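Local coordinates for inactive glucansucrase (Lactobacillus reuteri, PDB 5JBD), which is an inactive glucansucrase of glycoside hydrolase family 70, with a parallel-stranded beta/alpha barrel of the TIM-barrel clan at its core, at residues G275-F280 with E728-T733; A736-K739 with K743-E746. All blocks are in the same frame, centred on the assembly; numbering follows the deposited sequence.

Contact 1: G275-F280 with E728-T733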
ATOM      1  N   GLY A 275      21.466 -13.945   0.690  1.00 29.56           N
ATOM      2  CA  GLY A 275      20.160 -13.457   0.271  1.00 27.22           C
ATOM      3  C   GLY A 275      19.447 -12.699   1.372  1.00 26.61           C
ATOM      4  O   GLY A 275      18.351 -13.071   1.776  1.00 25.08           O
ATOM      5  N   ASN A 276      20.068 -11.609   1.812  0.50 25.92           N
ATOM      6  CA  ASN A 276      19.608 -10.821   2.937  0.50 25.41           C
ATOM      7  C   ASN A 276      19.375  -9.377   2.486  0.50 25.33           C
ATOM      8  O   ASN A 276      20.212  -8.817   1.776  0.50 24.11           O
ATOM      9  CB  ASN A 276      20.705 -10.859   4.019  0.50 26.32           C
ATOM     10  CG  ASN A 276      21.216 -12.287   4.318  0.50 26.73           C
ATOM     11  OD1 ASN A 276      20.476 -13.159   4.769  0.50 25.65           O
ATOM     12  ND2 ASN A 276      22.502 -12.516   4.066  0.50 27.23           N
ATOM     13  N   PHE A 277      18.250  -8.777   2.882  1.00 24.55           N
ATOM     14  CA  PHE A 277      17.997  -7.379   2.577  1.00 24.43           C
ATOM     15  C   PHE A 277      18.988  -6.475   3.346  1.00 24.30           C
ATOM     16  O   PHE A 277      19.418  -6.816   4.457  1.00 24.07           O
ATOM     17  CB  PHE A 277      16.547  -7.004   2.884  1.00 23.38           C
ATOM     18  CG  PHE A 277      15.549  -7.625   1.942  1.00 24.09           C
ATOM     19  CD1 PHE A 277      15.445  -7.182   0.625  1.00 24.11           C
ATOM     20  CD2 PHE A 277      14.705  -8.646   2.359  1.00 24.76           C
ATOM     21  CE1 PHE A 277      14.524  -7.756  -0.252  1.00 24.35           C
ATOM     22  CE2 PHE A 277      13.784  -9.219   1.490  1.00 24.48           C
ATOM     23  CZ  PHE A 277      13.691  -8.774   0.182  1.00 24.95           C
ATOM     24  N   ASP A 278      19.345  -5.351   2.723  1.00 23.59           N
ATOM     25  CA  ASP A 278      20.299  -4.376   3.244  1.00 24.10           C
ATOM     26  C   ASP A 278      19.626  -3.203   3.952  1.00 23.82           C
ATOM     27  O   ASP A 278      20.251  -2.523   4.778  1.00 23.67           O
ATOM     28  CB  ASP A 278      21.149  -3.839   2.100  1.00 24.29           C
ATOM     29  CG  ASP A 278      21.925  -4.934   1.404  1.00 25.20           C
ATOM     30  OD1 ASP A 278      22.872  -5.476   2.022  1.00 24.13           O
ATOM     31  OD2 ASP A 278      21.557  -5.289   0.254  1.00 25.14           O
ATOM     32  N   GLY A 279      18.369  -2.949   3.616  1.00 23.07           N
ATOM     33  CA  GLY A 279      17.631  -1.843   4.192  1.00 22.85           C
ATOM     34  C   GLY A 279      16.180  -1.890   3.788  1.00 22.24           C
ATOM     35  O   GLY A 279      15.733  -2.897   3.220  1.00 21.99           O
ATOM     36  N   PHE A 280      15.448  -0.815   4.081  1.00 21.03           N
ATOM     37  CA  PHE A 280      14.000  -0.782   3.870  1.00 22.48           C
ATOM     38  C   PHE A 280      13.471   0.414   3.104  1.00 22.72           C
ATOM     39  O   PHE A 280      13.975   1.543   3.229  1.00 22.15           O
ATOM     40  CB  PHE A 280      13.284  -0.830   5.216  1.00 24.02           C
ATOM     41  CG  PHE A 280      13.629  -2.035   6.028  1.00 24.33           C
ATOM     42  CD1 PHE A 280      13.197  -3.300   5.622  1.00 25.06           C
ATOM     43  CD2 PHE A 280      14.390  -1.928   7.187  1.00 23.92           C
ATOM     44  CE1 PHE A 280      13.511  -4.427   6.362  1.00 24.41           C
ATOM     45  CE2 PHE A 280      14.703  -3.060   7.932  1.00 24.84           C
ATOM     46  CZ  PHE A 280      14.267  -4.307   7.523  1.00 23.74           C
ATOM     47  N   GLU A 728      12.974 -19.100  -1.792  1.00 29.08           N
ATOM     48  CA  GLU A 728      14.276 -19.600  -2.248  1.00 31.20           C
ATOM     49  C   GLU A 728      14.761 -18.792  -3.448  1.00 29.01           C
ATOM     50  O   GLU A 728      15.930 -18.424  -3.539  1.00 28.23           O
ATOM     51  CB  GLU A 728      14.218 -21.083  -2.661  1.00 34.00           C
ATOM     52  CG  GLU A 728      15.521 -21.798  -2.494  1.00 38.83           C
ATOM     53  CD  GLU A 728      15.439 -23.272  -2.860  1.00 46.13           C
ATOM     54  OE1 GLU A 728      14.605 -24.014  -2.289  1.00 49.02           O
ATOM     55  OE2 GLU A 728      16.218 -23.683  -3.724  1.00 48.29           O
ATOM     56  N   GLU A 729      13.851 -18.546  -4.381  1.00 28.87           N
ATOM     57  CA  GLU A 729      14.160 -17.716  -5.553  1.00 27.62           C
ATOM     58  C   GLU A 729      14.552 -16.282  -5.135  1.00 27.81           C
ATOM     59  O   GLU A 729      15.567 -15.761  -5.591  1.00 26.46           O
ATOM     60  CB  GLU A 729      12.980 -17.714  -6.520  1.00 28.56           C
ATOM     61  CG  GLU A 729      12.857 -18.996  -7.341  1.00 29.20           C
ATOM     62  CD  GLU A 729      11.550 -19.117  -8.098  1.00 29.74           C
ATOM     63  OE1 GLU A 729      10.593 -18.350  -7.805  1.00 27.25           O
ATOM     64  OE2 GLU A 729      11.464 -20.003  -8.989  1.00 28.86           O
ATOM     65  N   LEU A 730      13.766 -15.688  -4.235  1.00 28.28           N
ATOM     66  CA  LEU A 730      14.068 -14.361  -3.685  1.00 27.56           C
ATOM     67  C   LEU A 730      15.498 -14.280  -3.128  1.00 27.69           C
ATOM     68  O   LEU A 730      16.258 -13.363  -3.465  1.00 26.38           O
ATOM     69  CB  LEU A 730      13.063 -13.972  -2.594  1.00 27.47           C
ATOM     70  CG  LEU A 730      13.327 -12.663  -1.823  1.00 27.54           C
ATOM     71  CD1 LEU A 730      13.459 -11.476  -2.764  1.00 27.30           C
ATOM     72  CD2 LEU A 730      12.219 -12.397  -0.824  1.00 26.45           C
ATOM     73  N   ALA A 731      15.871 -15.246  -2.293  1.00 26.81           N
ATOM     74  CA  ALA A 731      17.216 -15.246  -1.708  1.00 27.17           C
ATOM     75  C   ALA A 731      18.327 -15.348  -2.756  1.00 27.96           C
ATOM     76  O   ALA A 731      19.354 -14.666  -2.642  1.00 27.48           O
ATOM     77  CB  ALA A 731      17.359 -16.359  -0.681  1.00 27.29           C
ATOM     78  N   ASN A 732      18.132 -16.200  -3.769  1.00 28.31           N
ATOM     79  CA  ASN A 732      19.085 -16.291  -4.881  1.00 28.72           C
ATOM     80  C   ASN A 732      19.125 -15.003  -5.700  1.00 28.46           C
ATOM     81  O   ASN A 732      20.192 -14.592  -6.139  1.00 28.88           O
ATOM     82  CB  ASN A 732      18.761 -17.476  -5.799  1.00 31.46           C
ATOM     83  CG  ASN A 732      19.216 -18.804  -5.221  1.00 32.63           C
ATOM     84  OD1 ASN A 732      20.235 -18.901  -4.510  1.00 33.27           O
ATOM     85  ND2 ASN A 732      18.468 -19.837  -5.523  1.00 33.66           N
ATOM     86  N   THR A 733      17.966 -14.361  -5.871  1.00 27.19           N
ATOM     87  CA  THR A 733      17.887 -13.083  -6.585  1.00 27.92           C
ATOM     88  C   THR A 733      18.638 -11.973  -5.845  1.00 27.84           C
ATOM     89  O   THR A 733      19.399 -11.222  -6.459  1.00 27.09           O
ATOM     90  CB  THR A 733      16.417 -12.682  -6.836  1.00 28.26           C
ATOM     91  OG1 THR A 733      15.775 -13.731  -7.573  1.00 27.75           O
ATOM     92  CG2 THR A 733      16.319 -11.377  -7.619  1.00 28.93           C
TER
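Gly275 and Ala731 bring two backbones almost into direct touch, the alpha carbons lying only 4.0 Å apart, because no side chain stands between the loop and the helix on the glycine's side. This first kind of interaction is backbone packing: Gly275 CA rests 3.3 Å from Ala731 O, a van der Waals approach to the carbonyl oxygen, while the methyl Ala731 CB touches the same Gly275 CA at 4.1 Å. No hydrogen bond spans the two segments, so between them the joining is by van der Waals contact.

The second kind is apolar, between Phe277 and Leu730. The ring presents its far corner, CZ, to the fork of the leucine: Leu730 CD1 and Leu730 CD2 both lie 4.0 Å from Phe277 CZ, and the two side chains cross at about a right angle. Leu730 reaches the ring because its CG stands anti to the backbone N (chi1 174°), which carries the branch away from the helix backbone to the loop.

A polar tie lies just beyond the segments, where Asn732 OD1 is hydrogen-bonded to Asn272 ND2, linking the helix to the same loop a little earlier in the chain.

In the barrel, 275-278 is the end of the loop that leads from helix 265-269 into strand 279-282, whose first residues are Gly279 and Phe280. Helix 727-739 supplies 728-733 from its first half. Leu730 also meets Tyr671 of helix 670-676, and Phe277 also packs on Val744 and Glu746 of strand 743-748, so the pair lies in the layer between that strand and the helices packed outside it.

Contact 2: A736-K739 with K743-E746; sequences ALHK and KVQE
Leu737 and His738, consecutive in the last turn of helix 727-739, both settle on a single methyl, Val744 CG2, of the strand that follows after a three-residue turn. The leucine takes its share with two atoms: Leu737 CB lies 3.9 Å from Val744 CG2, and Leu737 CD1 closes to 4.0 Å of that methyl, the side chains crossing at about a right angle. Val744 has CG1 anti to the backbone N (chi1 -168°), which leaves CG2 beside that nitrogen and directed at the helix.

The imidazole reaches the same methyl from another side. His738 CG sits beside its backbone N (chi1 -78°), bringing the ring from the flank of the helix over to the start of the strand. Its NE2 comes within 4.1 Å of Val744 CG2, while Lys743 CA lies at the ring's edge, near its plane, 4.4 Å from His738 CD2. Ring rotation is fixed from both ends: His738 NE2 is hydrogen-bonded to Asp278 OD2, and His738 ND1 to Asp274 O.

Lys743 behaves differently. The first bond of its side chain points away from the helix; the chain then bends to run past the helix end, and its ammonium is linked to it through a water. Lys743 NZ donates to that water over 3.1 Å, and the water gives a weak bond to His738 O at 3.3 Å.

Polar bonds thus flank an apolar centre. With acceptors at both imidazole nitrogens, one a carboxylate, the surroundings would probably stabilise a protonated, positively charged ring. The water bridges the lysine ammonium and a carbonyl in the last turn of the helix, a bridge with one weak bond, beside the apolar contact.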
ATOM      1  N   ALA A 736      22.313 -12.571  -6.346  1.00 30.11           N
ATOM      2  CA  ALA A 736      22.698 -12.171  -7.705  1.00 29.60           C
ATOM      3  C   ALA A 736      22.855 -10.650  -7.838  1.00 28.08           C
ATOM      4  O   ALA A 736      23.815 -10.179  -8.443  1.00 27.01           O
ATOM      5  CB  ALA A 736      21.694 -12.699  -8.725  1.00 30.92           C
ATOM      6  N   LEU A 737      21.939  -9.890  -7.250  1.00 26.16           N
ATOM      7  CA  LEU A 737      22.057  -8.430  -7.239  1.00 26.60           C
ATOM      8  C   LEU A 737      23.285  -7.983  -6.436  1.00 27.26           C
ATOM      9  O   LEU A 737      24.013  -7.091  -6.863  1.00 25.65           O
ATOM     10  CB  LEU A 737      20.786  -7.786  -6.682  1.00 25.62           C
ATOM     11  CG  LEU A 737      19.538  -7.986  -7.561  1.00 25.71           C
ATOM     12  CD1 LEU A 737      18.279  -7.623  -6.805  1.00 24.46           C
ATOM     13  CD2 LEU A 737      19.632  -7.176  -8.850  1.00 26.66           C
ATOM     14  N   HIS A 738      23.513  -8.618  -5.279  1.00 27.52           N
ATOM     15  CA  HIS A 738      24.716  -8.356  -4.492  1.00 27.45           C
ATOM     16  C   HIS A 738      25.986  -8.636  -5.293  1.00 28.41           C
ATOM     17  O   HIS A 738      26.913  -7.837  -5.264  1.00 27.83           O
ATOM     18  CB  HIS A 738      24.746  -9.199  -3.210  1.00 28.30           C
ATOM     19  CG  HIS A 738      23.861  -8.685  -2.120  1.00 26.83           C
ATOM     20  ND1 HIS A 738      23.429  -9.488  -1.091  1.00 26.75           N
ATOM     21  CD2 HIS A 738      23.348  -7.452  -1.880  1.00 26.61           C
ATOM     22  CE1 HIS A 738      22.671  -8.782  -0.276  1.00 27.01           C
ATOM     23  NE2 HIS A 738      22.598  -7.546  -0.736  1.00 26.98           N
ATOM     24  N   LYS A 739      26.002  -9.750  -6.026  1.00 30.57           N
ATOM     25  CA  LYS A 739      27.150 -10.123  -6.879  1.00 32.90           C
ATOM     26  C   LYS A 739      27.452  -9.036  -7.940  1.00 31.70           C
ATOM     27  O   LYS A 739      28.622  -8.702  -8.213  1.00 29.99           O
ATOM     28  CB  LYS A 739      26.871 -11.486  -7.538  1.00 36.05           C
ATOM     29  CG  LYS A 739      28.073 -12.213  -8.142  1.00 42.31           C
ATOM     30  CD  LYS A 739      27.690 -13.658  -8.502  1.00 47.80           C
ATOM     31  CE  LYS A 739      28.877 -14.593  -8.739  1.00 53.79           C
ATOM     32  NZ  LYS A 739      30.064 -13.925  -9.354  1.00 55.08           N
ATOM     33  N   LYS A 743      22.900  -2.898  -3.658  1.00 23.69           N
ATOM     34  CA  LYS A 743      22.251  -3.187  -2.385  1.00 25.30           C
ATOM     35  C   LYS A 743      20.767  -3.285  -2.650  1.00 24.81           C
ATOM     36  O   LYS A 743      20.277  -2.735  -3.642  1.00 24.37           O
ATOM     37  CB  LYS A 743      22.538  -2.096  -1.349  1.00 27.34           C
ATOM     38  CG  LYS A 743      24.027  -1.938  -1.009  1.00 28.58           C
ATOM     39  CD  LYS A 743      24.585  -3.148  -0.285  1.00 30.30           C
ATOM     40  CE  LYS A 743      26.003  -2.870   0.210  1.00 33.57           C
ATOM     41  NZ  LYS A 743      26.997  -3.262  -0.802  1.00 35.35           N
ATOM     42  N   VAL A 744      20.063  -3.999  -1.774  1.00 24.35           N
ATOM     43  CA  VAL A 744      18.659  -4.338  -1.986  1.00 23.89           C
ATOM     44  C   VAL A 744      17.806  -3.955  -0.776  1.00 23.13           C
ATOM     45  O   VAL A 744      18.142  -4.308   0.360  1.00 23.68           O
ATOM     46  CB  VAL A 744      18.504  -5.858  -2.243  1.00 24.54           C
ATOM     47  CG1 VAL A 744      17.102  -6.179  -2.759  1.00 24.65           C
ATOM     48  CG2 VAL A 744      19.562  -6.371  -3.219  1.00 25.74           C
ATOM     49  N   GLN A 745      16.685  -3.279  -1.016  1.00 21.60           N
ATOM     50  CA  GLN A 745      15.740  -2.928   0.051  1.00 21.16           C
ATOM     51  C   GLN A 745      14.432  -3.682  -0.090  1.00 21.76           C
ATOM     52  O   GLN A 745      13.997  -3.985  -1.197  1.00 23.77           O
ATOM     53  CB  GLN A 745      15.455  -1.427   0.076  1.00 21.63           C
ATOM     54  CG  GLN A 745      16.673  -0.572   0.417  1.00 21.94           C
ATOM     55  CD  GLN A 745      17.601  -0.300  -0.764  1.00 23.53           C
ATOM     56  OE1 GLN A 745      17.154  -0.123  -1.901  1.00 24.08           O
ATOM     57  NE2 GLN A 745      18.907  -0.284  -0.500  1.00 25.35           N
ATOM     58  N   GLU A 746      13.805  -3.989   1.041  1.00 22.14           N
ATOM     59  CA  GLU A 746      12.466  -4.593   1.047  1.00 21.82           C
ATOM     60  C   GLU A 746      11.472  -3.546   1.487  1.00 21.58           C
ATOM     61  O   GLU A 746      11.742  -2.744   2.380  1.00 22.16           O
ATOM     62  CB  GLU A 746      12.391  -5.817   1.990  1.00 22.02           C
ATOM     63  CG  GLU A 746      10.994  -6.378   2.270  1.00 21.85           C
ATOM     64  CD  GLU A 746      10.246  -6.935   1.053  1.00 22.25           C
ATOM     65  OE1 GLU A 746      10.491  -6.498  -0.108  1.00 21.60           O
ATOM     66  OE2 GLU A 746       9.361  -7.802   1.278  1.00 21.25           O
TER
HETATM   67  O   HOH W   1      26.722  -5.277  -3.121  1.00 33.05           O

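Contact 1 and contact 2 lie on one helix, 727-739, with centres about 6 Å apart, and both reach strands that are neighbours in the parallel sheet. Asp278, from the loop of contact 1, joins them: its OD2 probably accepts two hydrogen bonds from contact 2, one from His738 NE2 at 2.7 Å and one from Val744 N at 2.8 Å. Asn276 O also packs on His738 CE1, 3.2 Å away. Both contacts gather where strands 279-282 and 743-748 begin. The calcium ligands Glu237, Asp243, Asn287 and Asn751 belong to none of the four segments; Asn287 and Asn751 follow the ends of these two strands.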